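Local coordinates for protein neutral ceramidase (Pseudomonas aeruginosa, PDB 2ZWS) that hydrolyses the N-acyl linkage of ceramides to release sphingosine and a free fatty acid, using zinc, and also runs the reverse synthesis, at residues F7-A12 / E193-I198; L146-G151 / H435-G440; L163-N168 / F412-G417; L307-E312 / T471-Q476. All coordinates share one frame; numbering follows the deposited sequence.

Interaction 1. Residues F7-A12 / E193-I198; sequences FGLGKA and ELAGAI
The carbonyl oxygen of A195 is met by an apolar group from across the contact: the methyl CD1 of L9 comes to 3.1 Å from A195 O, a close approach that presses the leucine onto the peptide linking A195 to G196. The same methyl is 3.9 Å from G196 N, the next atom of that peptide, and touches the A195 methyl, with L9 CD1 and A195 CB 4.0 Å apart. A195 CB is shared with F7, whose ring carbon CE1 lies 3.9 Å from A195 CB; the methyl meets the ring obliquely. F7 chi1 of 58° holds the ring between the backbone N and the carbonyl carbon, and in this position it swings toward A195. F7 and L9 reach A195 from the same face of strand 5-13, as alternate residues of one strand do. Both strands belong to one strongly curled sheet: 5-13 is joined to 194-200 through 142-152 and 181-189, and the curl brings 5-13 and 194-200 face to face, with the short axes 8.2 Å apart and 72° between their directions. At the meeting point strand 194-200 is irregular, because A195 and G196 both lie opposite F187 in a classic beta bulge. F187 also packs edge-to-face against the F7 ring, so the bulge and the phenylalanine pair are built on one residue. L9 also leans on F45 of the adjacent strand 41-49, and its side chain is about 11 Å from that of N60, an inferred substrate-binding residue.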
loop_
_atom_site.group_PDB
_atom_site.type_symbol
_atom_site.label_atom_id
_atom_site.label_comp_id
_atom_site.label_asym_id
_atom_site.label_seq_id
_atom_site.Cartn_x
_atom_site.Cartn_y
_atom_site.Cartn_z
ATOM N N PHE A 7 21.441 9.055 4.878
ATOM C CA PHE A 7 20.102 8.602 4.415
ATOM C C PHE A 7 19.481 9.644 3.506
ATOM O O PHE A 7 19.881 10.822 3.551
ATOM C CB PHE A 7 19.154 8.266 5.577
ATOM C CG PHE A 7 18.924 9.389 6.532
ATOM C CD1 PHE A 7 18.040 10.429 6.222
ATOM C CD2 PHE A 7 19.597 9.413 7.763
ATOM C CE1 PHE A 7 17.841 11.480 7.127
ATOM C CE2 PHE A 7 19.399 10.465 8.656
ATOM C CZ PHE A 7 18.541 11.497 8.325
ATOM N N GLY A 8 18.532 9.212 2.675
ATOM C CA GLY A 8 17.810 10.134 1.821
ATOM C C GLY A 8 16.356 9.766 1.860
ATOM O O GLY A 8 16.026 8.568 1.824
ATOM N N LEU A 9 15.500 10.779 2.004
ATOM C CA LEU A 9 14.048 10.548 2.120
ATOM C C LEU A 9 13.357 11.204 0.969
ATOM O O LEU A 9 13.589 12.370 0.685
ATOM C CB LEU A 9 13.512 11.185 3.387
ATOM C CG LEU A 9 14.352 10.927 4.643
ATOM C CD1 LEU A 9 13.794 11.736 5.781
ATOM C CD2 LEU A 9 14.293 9.440 4.947
ATOM N N GLY A 10 12.495 10.467 0.290
ATOM C CA GLY A 10 11.799 10.986 -0.894
ATOM C C GLY A 10 10.352 10.517 -0.931
ATOM O O GLY A 10 10.010 9.471 -0.366
ATOM N N LYS A 11 9.474 11.294 -1.554
ATOM C CA LYS A 11 8.076 10.901 -1.648
ATOM C C LYS A 11 7.576 11.304 -3.028
ATOM O O LYS A 11 7.917 12.383 -3.539
ATOM C CB LYS A 11 7.265 11.578 -0.531
ATOM C CG LYS A 11 5.808 11.294 -0.487
ATOM C CD LYS A 11 5.214 11.958 0.743
ATOM C CE LYS A 11 3.868 12.510 0.434
ATOM N NZ LYS A 11 3.306 13.299 1.533
ATOM N N ALA A 12 6.790 10.433 -3.657
ATOM C CA ALA A 12 6.234 10.757 -4.980
ATOM C C ALA A 12 4.868 10.140 -5.189
ATOM O O ALA A 12 4.538 9.130 -4.613
ATOM C CB ALA A 12 7.162 10.321 -6.092
ATOM N N GLU A 193 17.775 16.309 14.714
ATOM C CA GLU A 193 16.375 16.458 14.619
ATOM C C GLU A 193 15.846 15.264 13.833
ATOM O O GLU A 193 16.522 14.751 12.959
ATOM C CB GLU A 193 16.086 17.737 13.869
ATOM C CG GLU A 193 14.610 18.054 13.804
ATOM C CD GLU A 193 14.327 19.470 13.373
ATOM O OE1 GLU A 193 13.147 19.871 13.499
ATOM O OE2 GLU A 193 15.270 20.184 12.925
ATOM N N LEU A 194 14.654 14.813 14.190
ATOM C CA LEU A 194 14.004 13.733 13.471
ATOM C C LEU A 194 13.615 14.163 12.054
ATOM O O LEU A 194 12.785 15.046 11.871
ATOM C CB LEU A 194 12.787 13.243 14.254
ATOM C CG LEU A 194 12.151 11.956 13.714
ATOM C CD1 LEU A 194 13.053 10.735 13.835
ATOM C CD2 LEU A 194 10.814 11.668 14.380
ATOM N N ALA A 195 14.194 13.491 11.067
ATOM C CA ALA A 195 13.947 13.814 9.654
ATOM C C ALA A 195 12.895 12.912 8.983
ATOM O O ALA A 195 12.287 13.291 7.978
ATOM C CB ALA A 195 15.249 13.728 8.882
ATOM N N GLY A 196 12.709 11.708 9.519
ATOM C CA GLY A 196 11.704 10.807 8.957
ATOM C C GLY A 196 11.684 9.554 9.808
ATOM O O GLY A 196 12.508 9.398 10.735
ATOM N N ALA A 197 10.767 8.645 9.481
ATOM C CA ALA A 197 10.590 7.438 10.271
ATOM C C ALA A 197 9.805 6.405 9.501
ATOM O O ALA A 197 8.941 6.744 8.692
ATOM C CB ALA A 197 9.895 7.760 11.587
ATOM N N ILE A 198 10.079 5.147 9.810
ATOM C CA ILE A 198 9.259 4.031 9.329
ATOM C C ILE A 198 8.696 3.312 10.562
ATOM O O ILE A 198 9.458 2.898 11.444
ATOM C CB ILE A 198 10.077 3.010 8.485
ATOM C CG1 ILE A 198 10.831 3.697 7.319
ATOM C CG2 ILE A 198 9.159 1.857 8.013
ATOM C CD1 ILE A 198 11.980 2.839 6.782
#

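Interaction 2. Residues L146-G151 / H435-G440; sequences LFYGSG and HVVFNG
Y148 and H435 lie flat against each other, ring on ring, with centroids 4.3 Å apart and planes inclined by 25°. The overlap is displaced: Y148 CE1 sits over the centre of the imidazole, 3.4 Å above its plane, and is 3.5 Å from H435 CG. The histidine backs up this stack with its CB, which lies over the same phenol and makes a CH-pi contact, 4.3 Å from H435 CB to the Y148 ring centroid. V437 comes in differently, at the rim of the phenol near its plane, with CG2 4.2 Å from Y148 CE2. H435 and V437 are alternate residues of one strand, so a single strand face supplies both the group over the tyrosine face and the group at its edge. Y148 extends across to them with CG opposite the backbone N (chi1 173°).

A second shell holds both rings by their polar ends. H435 NE2 is hydrogen-bonded to E289 OE2, and Y148 OH to S183 OG. E289 also pairs with Y148 through the backbone, so the residue that fixes the imidazole belongs to the strand lying beside the tyrosine. L403 packs on both Y148 and H435.

The contact joins two sheets. Strand 142-152 runs through the large curled sheet between 181-189 and 289-291, whereas 435-439 is an outermost strand of a four-stranded sheet beside 403-407. The other face of 435-439 is covered by helix 414-428, with V436 on R421, V424 and Q425, and F438 on I420.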
loop_
_atom_site.group_PDB
_atom_site.type_symbol
_atom_site.label_atom_id
_atom_site.label_comp_id
_atom_site.label_asym_id
_atom_site.label_seq_id
_atom_site.Cartn_x
_atom_site.Cartn_y
_atom_site.Cartn_z
ATOM N N LEU A 146 20.704 6.485 12.901
ATOM C CA LEU A 146 19.497 5.652 12.877
ATOM C C LEU A 146 19.216 5.130 14.278
ATOM O O LEU A 146 20.117 4.634 14.970
ATOM C CB LEU A 146 19.681 4.481 11.908
ATOM C CG LEU A 146 19.306 4.650 10.413
ATOM C CD1 LEU A 146 19.656 5.972 9.808
ATOM C CD2 LEU A 146 19.900 3.532 9.564
ATOM N N PHE A 147 17.969 5.253 14.693
ATOM C CA PHE A 147 17.537 4.633 15.943
ATOM C C PHE A 147 16.399 3.656 15.745
ATOM O O PHE A 147 15.573 3.827 14.836
ATOM C CB PHE A 147 17.146 5.689 16.982
ATOM C CG PHE A 147 18.293 6.525 17.433
ATOM C CD1 PHE A 147 18.912 6.249 18.639
ATOM C CD2 PHE A 147 18.784 7.551 16.641
ATOM C CE1 PHE A 147 20.010 7.027 19.063
ATOM C CE2 PHE A 147 19.903 8.323 17.055
ATOM C CZ PHE A 147 20.505 8.035 18.259
ATOM N N TYR A 148 16.366 2.658 16.606
ATOM C CA TYR A 148 15.308 1.643 16.598
ATOM C C TYR A 148 14.590 1.634 17.958
ATOM O O TYR A 148 15.231 1.773 19.006
ATOM C CB TYR A 148 15.910 0.260 16.328
ATOM C CG TYR A 148 14.896 -0.844 16.478
ATOM C CD1 TYR A 148 14.686 -1.426 17.717
ATOM C CD2 TYR A 148 14.129 -1.279 15.395
ATOM C CE1 TYR A 148 13.747 -2.408 17.880
ATOM C CE2 TYR A 148 13.191 -2.294 15.555
ATOM C CZ TYR A 148 13.021 -2.834 16.795
ATOM O OH TYR A 148 12.090 -3.830 16.988
ATOM N N GLY A 149 13.275 1.443 17.947
ATOM C CA GLY A 149 12.552 1.192 19.192
ATOM C C GLY A 149 11.320 0.372 18.910
ATOM O O GLY A 149 10.903 0.252 17.760
ATOM N N SER A 150 10.737 -0.170 19.974
ATOM C CA SER A 150 9.494 -0.906 19.857
ATOM C C SER A 150 8.601 -0.652 21.071
ATOM O O SER A 150 9.072 -0.157 22.123
ATOM C CB SER A 150 9.780 -2.391 19.662
ATOM O OG SER A 150 10.270 -2.980 20.852
ATOM N N GLY A 151 7.312 -0.938 20.896
ATOM C CA GLY A 151 6.339 -0.798 21.981
ATOM C C GLY A 151 5.068 -1.532 21.648
ATOM O O GLY A 151 4.891 -2.003 20.527
ATOM N N HIS A 435 17.139 -7.625 16.500
ATOM C CA HIS A 435 15.733 -7.358 16.205
ATOM C C HIS A 435 15.441 -7.798 14.786
ATOM O O HIS A 435 16.214 -7.506 13.869
ATOM C CB HIS A 435 15.409 -5.870 16.356
ATOM C CG HIS A 435 15.726 -5.319 17.711
ATOM N ND1 HIS A 435 14.969 -5.604 18.829
ATOM C CD2 HIS A 435 16.725 -4.517 18.130
ATOM C CE1 HIS A 435 15.486 -4.990 19.879
ATOM N NE2 HIS A 435 16.557 -4.326 19.481
ATOM N N VAL A 436 14.357 -8.542 14.618
ATOM C CA VAL A 436 13.935 -8.988 13.287
ATOM C C VAL A 436 12.558 -8.411 13.017
ATOM O O VAL A 436 11.646 -8.604 13.799
ATOM C CB VAL A 436 13.898 -10.525 13.212
ATOM C CG1 VAL A 436 13.371 -10.998 11.863
ATOM C CG2 VAL A 436 15.291 -11.101 13.485
ATOM N N VAL A 437 12.448 -7.627 11.951
ATOM C CA VAL A 437 11.173 -7.018 11.582
ATOM C C VAL A 437 10.628 -7.751 10.349
ATOM O O VAL A 437 11.337 -7.891 9.352
ATOM C CB VAL A 437 11.335 -5.531 11.242
ATOM C CG1 VAL A 437 10.007 -4.970 10.753
ATOM C CG2 VAL A 437 11.787 -4.767 12.473
ATOM N N PHE A 438 9.389 -8.224 10.435
ATOM C CA PHE A 438 8.794 -8.971 9.345
ATOM C C PHE A 438 7.875 -8.045 8.559
ATOM O O PHE A 438 6.867 -7.631 9.086
ATOM C CB PHE A 438 8.004 -10.145 9.928
ATOM C CG PHE A 438 7.435 -11.058 8.895
ATOM C CD1 PHE A 438 8.107 -12.205 8.506
ATOM C CD2 PHE A 438 6.211 -10.760 8.290
ATOM C CE1 PHE A 438 7.574 -13.058 7.525
ATOM C CE2 PHE A 438 5.663 -11.613 7.321
ATOM C CZ PHE A 438 6.356 -12.759 6.931
ATOM N N ASN A 439 8.238 -7.688 7.332
ATOM C CA ASN A 439 7.391 -6.824 6.510
ATOM C C ASN A 439 6.697 -7.647 5.432
ATOM O O ASN A 439 7.324 -8.005 4.446
ATOM C CB ASN A 439 8.274 -5.712 5.897
ATOM C CG ASN A 439 7.469 -4.530 5.345
ATOM O OD1 ASN A 439 6.326 -4.675 4.846
ATOM N ND2 ASN A 439 8.069 -3.361 5.414
ATOM N N GLY A 440 5.422 -7.990 5.644
ATOM C CA GLY A 440 4.571 -8.653 4.633
ATOM C C GLY A 440 4.235 -7.667 3.518
ATOM O O GLY A 440 4.612 -6.483 3.586
#

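Interaction 3. Residues L163-N168 / F412-G417; sequences LSHLKN and FTVMAG
M415 chi1 of -68° sets CG beside the backbone N and carries it to H165 and N168; bends at chi2 and chi3 then turn the methyl end away, with SD still 3.9 Å from H165 CE1. The H165 ring gets there because chi1 of 175° sets CG opposite the backbone N. M415 CG is the main point of touch: it lies 3.7 Å from H165 CE1 and 3.5 Å from N168 ND2, approaching the imidazole obliquely. One water joins the H165 ring to the helix start, lying in the imidazole plane 2.9 Å from H165 ND1 and accepting from M415 N (3.0 Å). H165 NE2 is hydrogen-bonded to Y174 O, which fixes the ring at its other nitrogen.

N168 ND2 donates to H165 O at 2.9 Å, and N168 N reaches the same oxygen from the same face, closing a type I turn. E454 also takes up ND2, and T451 OG1 is hydrogen-bonded to OD1. T413 is the N-cap of the helix that carries M415, its OG1 accepting from A416 N.

The contact sets helix 162-165 and the turn after it against the start of helix 414-428, with helix 452-457 packed alongside through E453 and E454, and the V414 side chain about 12 Å from the zinc ion.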
loop_
_atom_site.group_PDB
_atom_site.type_symbol
_atom_site.label_atom_id
_atom_site.label_comp_id
_atom_site.label_asym_id
_atom_site.label_seq_id
_atom_site.Cartn_x
_atom_site.Cartn_y
_atom_site.Cartn_z
ATOM N N LEU A 163 -10.851 -18.031 15.914
ATOM C CA LEU A 163 -11.023 -19.476 16.058
ATOM C C LEU A 163 -9.791 -20.226 15.534
ATOM O O LEU A 163 -9.323 -21.179 16.167
ATOM C CB LEU A 163 -12.277 -19.915 15.307
ATOM C CG LEU A 163 -12.624 -21.396 15.274
ATOM C CD1 LEU A 163 -14.122 -21.477 15.167
ATOM C CD2 LEU A 163 -11.968 -22.095 14.094
ATOM N N SER A 164 -9.264 -19.783 14.382
ATOM C CA SER A 164 -8.101 -20.418 13.764
ATOM C C SER A 164 -6.835 -20.106 14.551
ATOM O O SER A 164 -5.978 -20.968 14.732
ATOM C CB SER A 164 -7.928 -19.928 12.316
ATOM O OG SER A 164 -8.994 -20.346 11.495
ATOM N N HIS A 165 -6.729 -18.872 15.033
ATOM C CA HIS A 165 -5.546 -18.442 15.783
ATOM C C HIS A 165 -5.363 -19.314 17.038
ATOM O O HIS A 165 -4.251 -19.689 17.401
ATOM C CB HIS A 165 -5.669 -16.978 16.185
ATOM C CG HIS A 165 -4.561 -16.479 17.067
ATOM N ND1 HIS A 165 -3.315 -16.130 16.584
ATOM C CD2 HIS A 165 -4.516 -16.280 18.407
ATOM C CE1 HIS A 165 -2.562 -15.713 17.590
ATOM N NE2 HIS A 165 -3.262 -15.814 18.713
ATOM N N LEU A 166 -6.485 -19.617 17.678
ATOM C CA LEU A 166 -6.498 -20.411 18.903
ATOM C C LEU A 166 -6.153 -21.870 18.677
ATOM O O LEU A 166 -5.981 -22.613 19.658
ATOM C CB LEU A 166 -7.853 -20.274 19.599
ATOM C CG LEU A 166 -8.192 -18.857 20.065
ATOM C CD1 LEU A 166 -9.646 -18.786 20.562
ATOM C CD2 LEU A 166 -7.238 -18.365 21.129
ATOM N N LYS A 167 -6.071 -22.305 17.418
ATOM C CA LYS A 167 -5.650 -23.679 17.134
ATOM C C LYS A 167 -4.136 -23.848 17.250
ATOM O O LYS A 167 -3.640 -24.971 17.251
ATOM C CB LYS A 167 -6.110 -24.155 15.751
ATOM C CG LYS A 167 -7.619 -24.125 15.475
ATOM C CD LYS A 167 -8.402 -25.022 16.418
ATOM C CE LYS A 167 -9.799 -25.274 15.870
ATOM N NZ LYS A 167 -10.733 -25.761 16.925
ATOM N N ASN A 168 -3.384 -22.740 17.310
ATOM C CA ASN A 168 -1.932 -22.820 17.473
ATOM C C ASN A 168 -1.567 -23.186 18.908
ATOM O O ASN A 168 -2.152 -22.648 19.842
ATOM C CB ASN A 168 -1.273 -21.491 17.109
ATOM C CG ASN A 168 -1.461 -21.131 15.639
ATOM O OD1 ASN A 168 -0.999 -21.842 14.743
ATOM N ND2 ASN A 168 -2.165 -20.032 15.396
ATOM N N PHE A 412 0.708 -12.549 5.966
ATOM C CA PHE A 412 0.952 -13.593 6.955
ATOM C C PHE A 412 0.101 -13.354 8.186
ATOM O O PHE A 412 0.016 -12.251 8.681
ATOM C CB PHE A 412 2.429 -13.602 7.332
ATOM C CG PHE A 412 3.316 -14.139 6.245
ATOM C CD1 PHE A 412 3.506 -13.417 5.045
ATOM C CD2 PHE A 412 3.983 -15.340 6.410
ATOM C CE1 PHE A 412 4.303 -13.936 4.030
ATOM C CE2 PHE A 412 4.808 -15.832 5.408
ATOM C CZ PHE A 412 4.968 -15.125 4.203
ATOM N N THR A 413 -0.502 -14.405 8.717
ATOM C CA THR A 413 -1.211 -14.250 9.976
ATOM C C THR A 413 -0.205 -14.007 11.082
ATOM O O THR A 413 0.994 -14.209 10.897
ATOM C CB THR A 413 -1.943 -15.516 10.356
ATOM O OG1 THR A 413 -0.994 -16.593 10.437
ATOM C CG2 THR A 413 -3.035 -15.826 9.343
ATOM N N VAL A 414 -0.702 -13.572 12.240
ATOM C CA VAL A 414 0.185 -13.257 13.377
ATOM C C VAL A 414 1.183 -14.409 13.618
ATOM O O VAL A 414 2.393 -14.194 13.606
ATOM C CB VAL A 414 -0.627 -12.943 14.666
ATOM C CG1 VAL A 414 0.295 -12.853 15.918
ATOM C CG2 VAL A 414 -1.443 -11.652 14.486
ATOM N N MET A 415 0.685 -15.632 13.834
ATOM C CA MET A 415 1.593 -16.721 14.194
ATOM C C MET A 415 2.441 -17.173 13.012
ATOM O O MET A 415 3.580 -17.654 13.199
ATOM C CB MET A 415 0.841 -17.914 14.810
ATOM C CG MET A 415 0.219 -17.645 16.184
ATOM S SD MET A 415 1.261 -16.644 17.304
ATOM C CE MET A 415 2.787 -17.607 17.470
ATOM N N ALA A 416 1.933 -17.013 11.788
ATOM C CA ALA A 416 2.758 -17.397 10.626
ATOM C C ALA A 416 3.999 -16.496 10.562
ATOM O O ALA A 416 5.121 -16.970 10.323
ATOM C CB ALA A 416 1.950 -17.366 9.334
ATOM N N GLY A 417 3.796 -15.214 10.827
ATOM C CA GLY A 417 4.905 -14.255 10.824
ATOM C C GLY A 417 5.789 -14.384 12.051
ATOM O O GLY A 417 7.035 -14.377 11.959
HETATM O O HOH W 1 -2.251 -16.139 13.930
#

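Interaction 4. Residues L307-E312 / T471-Q476; sequences LPIRPE and TQAAYQ
The first turn of helix 471-488 is covered by a small two-stranded antiparallel ribbon, strand 308-309 paired with 319-320, and I309 of the strand and L307 just before it make the contact. A474 presents its methyl to both: L307 CD2 lies 4.1 Å from A474 CB, and I309 CD1 also lies 4.1 Å from A474 CB. The second branch of I309 goes to the preceding residue, with CG2 4.1 Å from A473 CB, so the isoleucine straddles the two alanines, one branch on each. It is placed to do so by chi1 of -45°, which sets CG1 beside the backbone N and CG2 beside the carbonyl carbon. The small alanines let the extended chain come near the helix backbone, with I309 CA and A474 CA 5.9 Å apart.

L307 and I309 point to the helix while P308 between them turns to the other side, the usual alternation of an extended strand. Backbone hydrogen bonds pair L307 with L321 and I309 with R319, tying the arm to its partner strand. Farther along the same helix, L478 packs on L307 and Q477 on I309, and W470, just before the helix, touches I309 as well. R310, just beyond the strand, continues the attachment with charge: its NH2 forms a salt bridge to D481.

No hydrogen bond crosses between the two segments. This is apolar packing: a short antiparallel beta ribbon laid, through alternate aliphatic residues, on two successive alanines in the N-terminal turn of helix 471-488.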
loop_
_atom_site.group_PDB
_atom_site.type_symbol
_atom_site.label_atom_id
_atom_site.label_comp_id
_atom_site.label_asym_id
_atom_site.label_seq_id
_atom_site.Cartn_x
_atom_site.Cartn_y
_atom_site.Cartn_z
ATOM N N LEU A 307 8.169 -27.277 -4.543
ATOM C CA LEU A 307 9.238 -26.923 -3.633
ATOM C C LEU A 307 9.353 -27.910 -2.473
ATOM O O LEU A 307 8.412 -28.056 -1.699
ATOM C CB LEU A 307 9.020 -25.509 -3.079
ATOM C CG LEU A 307 10.103 -24.958 -2.149
ATOM C CD1 LEU A 307 11.420 -24.759 -2.883
ATOM C CD2 LEU A 307 9.618 -23.628 -1.553
ATOM N N PRO A 308 10.517 -28.570 -2.337
ATOM C CA PRO A 308 10.706 -29.489 -1.215
ATOM C C PRO A 308 10.860 -28.745 0.103
ATOM O O PRO A 308 11.549 -27.720 0.171
ATOM C CB PRO A 308 12.028 -30.195 -1.560
ATOM C CG PRO A 308 12.253 -29.933 -3.012
ATOM C CD PRO A 308 11.710 -28.541 -3.200
ATOM N N ILE A 309 10.214 -29.256 1.141
ATOM C CA ILE A 309 10.335 -28.697 2.477
ATOM C C ILE A 309 10.951 -29.720 3.419
ATOM O O ILE A 309 10.459 -30.857 3.536
ATOM C CB ILE A 309 8.973 -28.241 3.050
ATOM C CG1 ILE A 309 8.196 -27.456 1.987
ATOM C CG2 ILE A 309 9.203 -27.403 4.312
ATOM C CD1 ILE A 309 6.742 -27.320 2.237
ATOM N N ARG A 310 12.010 -29.307 4.103
ATOM C CA ARG A 310 12.740 -30.216 4.996
ATOM C C ARG A 310 11.920 -30.525 6.255
ATOM O O ARG A 310 11.161 -29.676 6.734
ATOM C CB ARG A 310 14.113 -29.635 5.350
ATOM C CG ARG A 310 14.986 -29.360 4.118
ATOM C CD ARG A 310 16.435 -29.136 4.485
ATOM N NE ARG A 310 16.629 -28.007 5.401
ATOM C CZ ARG A 310 16.738 -26.733 5.024
ATOM N NH1 ARG A 310 16.657 -26.396 3.739
ATOM N NH2 ARG A 310 16.925 -25.803 5.939
ATOM N N PRO A 311 12.050 -31.762 6.789
ATOM C CA PRO A 311 11.265 -32.153 7.968
ATOM C C PRO A 311 11.359 -31.243 9.196
ATOM O O PRO A 311 10.397 -31.181 9.962
ATOM C CB PRO A 311 11.782 -33.568 8.306
ATOM C CG PRO A 311 12.984 -33.800 7.478
ATOM C CD PRO A 311 12.881 -32.875 6.290
ATOM N N GLU A 312 12.489 -30.555 9.382
ATOM C CA GLU A 312 12.637 -29.625 10.507
ATOM C C GLU A 312 11.551 -28.540 10.552
ATOM O O GLU A 312 11.296 -27.964 11.613
ATOM C CB GLU A 312 14.039 -29.000 10.526
ATOM C CG GLU A 312 14.528 -28.485 9.181
ATOM C CD GLU A 312 16.045 -28.413 9.065
ATOM O OE1 GLU A 312 16.688 -27.828 9.960
ATOM O OE2 GLU A 312 16.596 -28.931 8.068
ATOM N N THR A 471 2.585 -24.239 3.222
ATOM C CA THR A 471 2.998 -22.915 2.726
ATOM C C THR A 471 3.824 -22.150 3.771
ATOM O O THR A 471 4.905 -21.594 3.454
ATOM C CB THR A 471 1.783 -22.090 2.250
ATOM O OG1 THR A 471 1.108 -22.799 1.203
ATOM C CG2 THR A 471 2.217 -20.721 1.725
ATOM N N GLN A 472 3.341 -22.112 5.016
ATOM C CA GLN A 472 4.059 -21.375 6.050
ATOM C C GLN A 472 5.437 -21.979 6.299
ATOM O O GLN A 472 6.417 -21.249 6.448
ATOM C CB GLN A 472 3.247 -21.318 7.348
ATOM C CG GLN A 472 3.786 -20.356 8.432
ATOM C CD GLN A 472 4.949 -20.920 9.241
ATOM O OE1 GLN A 472 5.110 -22.143 9.354
ATOM N NE2 GLN A 472 5.769 -20.031 9.824
ATOM N N ALA A 473 5.493 -23.309 6.369
ATOM C CA ALA A 473 6.739 -24.054 6.602
ATOM C C ALA A 473 7.756 -23.733 5.498
ATOM O O ALA A 473 8.951 -23.524 5.788
ATOM C CB ALA A 473 6.441 -25.556 6.644
ATOM N N ALA A 474 7.270 -23.641 4.262
ATOM C CA ALA A 474 8.132 -23.281 3.106
ATOM C C ALA A 474 8.745 -21.906 3.312
ATOM O O ALA A 474 9.966 -21.728 3.132
ATOM C CB ALA A 474 7.340 -23.286 1.800
ATOM N N TYR A 475 7.907 -20.925 3.664
ATOM C CA TYR A 475 8.453 -19.573 3.897
ATOM C C TYR A 475 9.443 -19.569 5.057
ATOM O O TYR A 475 10.459 -18.892 5.001
ATOM C CB TYR A 475 7.337 -18.582 4.158
ATOM C CG TYR A 475 6.656 -18.059 2.926
ATOM C CD1 TYR A 475 7.289 -17.125 2.097
ATOM C CD2 TYR A 475 5.356 -18.462 2.602
ATOM C CE1 TYR A 475 6.653 -16.620 0.974
ATOM C CE2 TYR A 475 4.698 -17.952 1.502
ATOM C CZ TYR A 475 5.357 -17.018 0.680
ATOM O OH TYR A 475 4.732 -16.471 -0.418
ATOM N N GLN A 476 9.166 -20.342 6.110
ATOM C CA GLN A 476 10.079 -20.352 7.236
ATOM C C GLN A 476 11.439 -20.928 6.807
ATOM O O GLN A 476 12.487 -20.350 7.129
ATOM C CB GLN A 476 9.497 -21.152 8.406
ATOM C CG GLN A 476 10.246 -20.979 9.708
ATOM C CD GLN A 476 9.401 -21.340 10.907
ATOM O OE1 GLN A 476 8.241 -20.925 11.014
ATOM N NE2 GLN A 476 9.984 -22.103 11.832
#

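Overall arrangement
All four contacts lie within the N-terminal family region. Interactions 1 and 2 share the large curled sheet: strands 5-13 and 142-152 are neighbours in it, and F7 packs on L146, although the centres are 16 Å apart. Interaction 2 passes to the four-stranded sheet and, through the F438–F412 ring pair, to interaction 3, whose helix 414-428 leads along the chain into strand 435-439. Interactions 3 and 4, 17 Å apart at their centres, meet where F412 packs on Y475 and A416 O probably hydrogen-bonds Q472 NE2. Interaction 3 is nested in the loop closed by interaction 2, while interaction 1 closes before interaction 4 opens. The series runs from curled sheet to helices, interaction 3 nearer the zinc ion, interaction 4 away from the annotated sites.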